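PDB 3KA7: oxidoreductase from Methanosarcina mazei, which binds flavin-adenine dinucleotide and probably acts as a flavin-dependent oxidoreductase of the amine oxidoreductase family. Local coordinates for residues M1-I6 and A22-E27. Numbering follows the deposited sequence.
Sequences MKTVVI and AGHEVE
With CG beside the backbone N in both Met-1 and His-24 (chi1 -62° and -55°), the two side chains run alongside each other, and a bend at chi3 of the selenomethionine Met-1 brings its CE over one face of the His-24 ring. CE sits 3.8 Å from the ring centroid, a CH-pi contact. The same imidazole is gripped in its plane: the chain-terminal N of Met-1 donates to His-24 ND1 at 2.9 Å. Were His-24 an alanine, the Met-1 amino group would probably lose this acceptor and CE the ring face beneath it. Beyond this pair the strands are parallel, Lys-2 pairing with Glu-25, Thr-3 with Val-26 and Val-4 with Glu-27; Thr-3 N reaches Glu-25 O at 2.8 Å. With helix 10-21 between them, strands 2-6 and 25-29 form the opening beta-alpha-beta unit of a Rossmann-type FAD-binding domain. Glu-25 O carries a second bond, from Thr-3 OG1 at 3.1 Å, the donor tilted 33° from the carbonyl plane. Thr-3 and Val-26 share the face touched by Leu-19 of that helix. On the opposite face Lys-2 CE passes 4.1 Å from Glu-25 OE1, but NZ stays 5.2 Å from OE1, not in contact; Glu-27 OE1 is hydrogen-bonded to His-214 NE2.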
loop_
_atom_site.group_PDB
_atom_site.type_symbol
_atom_site.label_atom_id
_atom_site.label_comp_id
_atom_site.label_asym_id
_atom_site.label_seq_id
_atom_site.Cartn_x
_atom_site.Cartn_y
_atom_site.Cartn_z
HETATM N N MSE A 1 21.157 13.060 -18.461
HETATM C CA MSE A 1 20.909 14.185 -17.526
HETATM C C MSE A 1 21.486 13.895 -16.161
HETATM O O MSE A 1 21.727 12.739 -15.805
HETATM C CB MSE A 1 19.419 14.382 -17.323
HETATM C CG MSE A 1 18.630 14.749 -18.537
HETATM SE SE MSE A 1 16.807 15.019 -17.915
HETATM C CE MSE A 1 16.180 13.168 -17.865
ATOM N N LYS A 2 21.671 14.952 -15.380
ATOM C CA LYS A 2 21.982 14.800 -13.979
ATOM C C LYS A 2 20.646 14.834 -13.243
ATOM O O LYS A 2 19.877 15.791 -13.380
ATOM C CB LYS A 2 22.894 15.928 -13.507
ATOM C CG LYS A 2 23.500 15.688 -12.142
ATOM C CD LYS A 2 24.381 16.853 -11.687
ATOM C CE LYS A 2 25.656 16.943 -12.519
ATOM N NZ LYS A 2 26.445 18.183 -12.211
ATOM N N THR A 3 20.353 13.772 -12.506
ATOM C CA THR A 3 19.066 13.663 -11.821
ATOM C C THR A 3 19.273 13.365 -10.336
ATOM O O THR A 3 20.254 12.732 -9.936
ATOM C CB THR A 3 18.173 12.558 -12.434
ATOM O OG1 THR A 3 18.642 11.279 -12.007
ATOM C CG2 THR A 3 18.177 12.606 -13.963
ATOM N N VAL A 4 18.359 13.857 -9.511
ATOM C CA VAL A 4 18.417 13.579 -8.092
ATOM C C VAL A 4 17.047 13.090 -7.647
ATOM O O VAL A 4 16.015 13.551 -8.159
ATOM C CB VAL A 4 18.841 14.817 -7.268
ATOM C CG1 VAL A 4 20.275 15.252 -7.661
ATOM C CG2 VAL A 4 17.863 15.947 -7.465
ATOM N N VAL A 5 17.057 12.147 -6.717
ATOM C CA VAL A 5 15.832 11.602 -6.154
ATOM C C VAL A 5 15.829 11.943 -4.681
ATOM O O VAL A 5 16.815 11.700 -3.973
ATOM C CB VAL A 5 15.781 10.073 -6.323
ATOM C CG1 VAL A 5 14.514 9.510 -5.683
ATOM C CG2 VAL A 5 15.833 9.709 -7.808
ATOM N N ILE A 6 14.725 12.519 -4.211
ATOM C CA ILE A 6 14.604 12.872 -2.798
ATOM C C ILE A 6 13.829 11.764 -2.093
ATOM O O ILE A 6 12.643 11.610 -2.332
ATOM C CB ILE A 6 13.862 14.212 -2.620
ATOM C CG1 ILE A 6 14.532 15.315 -3.463
ATOM C CG2 ILE A 6 13.826 14.599 -1.141
ATOM C CD1 ILE A 6 13.741 16.606 -3.527
ATOM N N ALA A 22 18.489 4.037 -17.852
ATOM C CA ALA A 22 18.176 4.902 -18.981
ATOM C C ALA A 22 19.349 5.803 -19.374
ATOM O O ALA A 22 19.243 6.595 -20.308
ATOM C CB ALA A 22 16.945 5.735 -18.652
ATOM N N GLY A 23 20.468 5.683 -18.662
ATOM C CA GLY A 23 21.677 6.413 -19.031
ATOM C C GLY A 23 21.885 7.731 -18.313
ATOM O O GLY A 23 22.711 8.538 -18.724
ATOM N N HIS A 24 21.141 7.958 -17.233
ATOM C CA HIS A 24 21.267 9.216 -16.493
ATOM C C HIS A 24 22.127 9.099 -15.232
ATOM O O HIS A 24 22.220 8.024 -14.633
ATOM C CB HIS A 24 19.872 9.769 -16.179
ATOM C CG HIS A 24 19.028 9.941 -17.399
ATOM N ND1 HIS A 24 19.377 10.794 -18.428
ATOM C CD2 HIS A 24 17.877 9.339 -17.779
ATOM C CE1 HIS A 24 18.464 10.719 -19.382
ATOM N NE2 HIS A 24 17.548 9.839 -19.014
ATOM N N GLU A 25 22.783 10.196 -14.849
ATOM C CA GLU A 25 23.519 10.213 -13.595
ATOM C C GLU A 25 22.469 10.404 -12.520
ATOM O O GLU A 25 21.704 11.357 -12.590
ATOM C CB GLU A 25 24.490 11.391 -13.524
ATOM C CG GLU A 25 25.684 11.333 -14.472
ATOM C CD GLU A 25 26.716 12.410 -14.153
ATOM O OE1 GLU A 25 26.640 13.015 -13.052
ATOM O OE2 GLU A 25 27.612 12.645 -14.995
ATOM N N VAL A 26 22.432 9.507 -11.548
ATOM C CA VAL A 26 21.426 9.577 -10.485
ATOM C C VAL A 26 22.040 9.508 -9.093
ATOM O O VAL A 26 22.870 8.633 -8.803
ATOM C CB VAL A 26 20.358 8.454 -10.623
ATOM C CG1 VAL A 26 19.723 8.469 -11.997
ATOM C CG2 VAL A 26 20.953 7.091 -10.334
ATOM N N GLU A 27 21.628 10.429 -8.226
ATOM C CA GLU A 27 21.977 10.356 -6.811
ATOM C C GLU A 27 20.695 10.420 -5.997
ATOM O O GLU A 27 19.848 11.280 -6.256
ATOM C CB GLU A 27 22.892 11.504 -6.413
ATOM C CG GLU A 27 24.200 11.506 -7.180
ATOM C CD GLU A 27 25.194 12.475 -6.602
ATOM O OE1 GLU A 27 25.406 12.440 -5.368
ATOM O OE2 GLU A 27 25.763 13.266 -7.382
#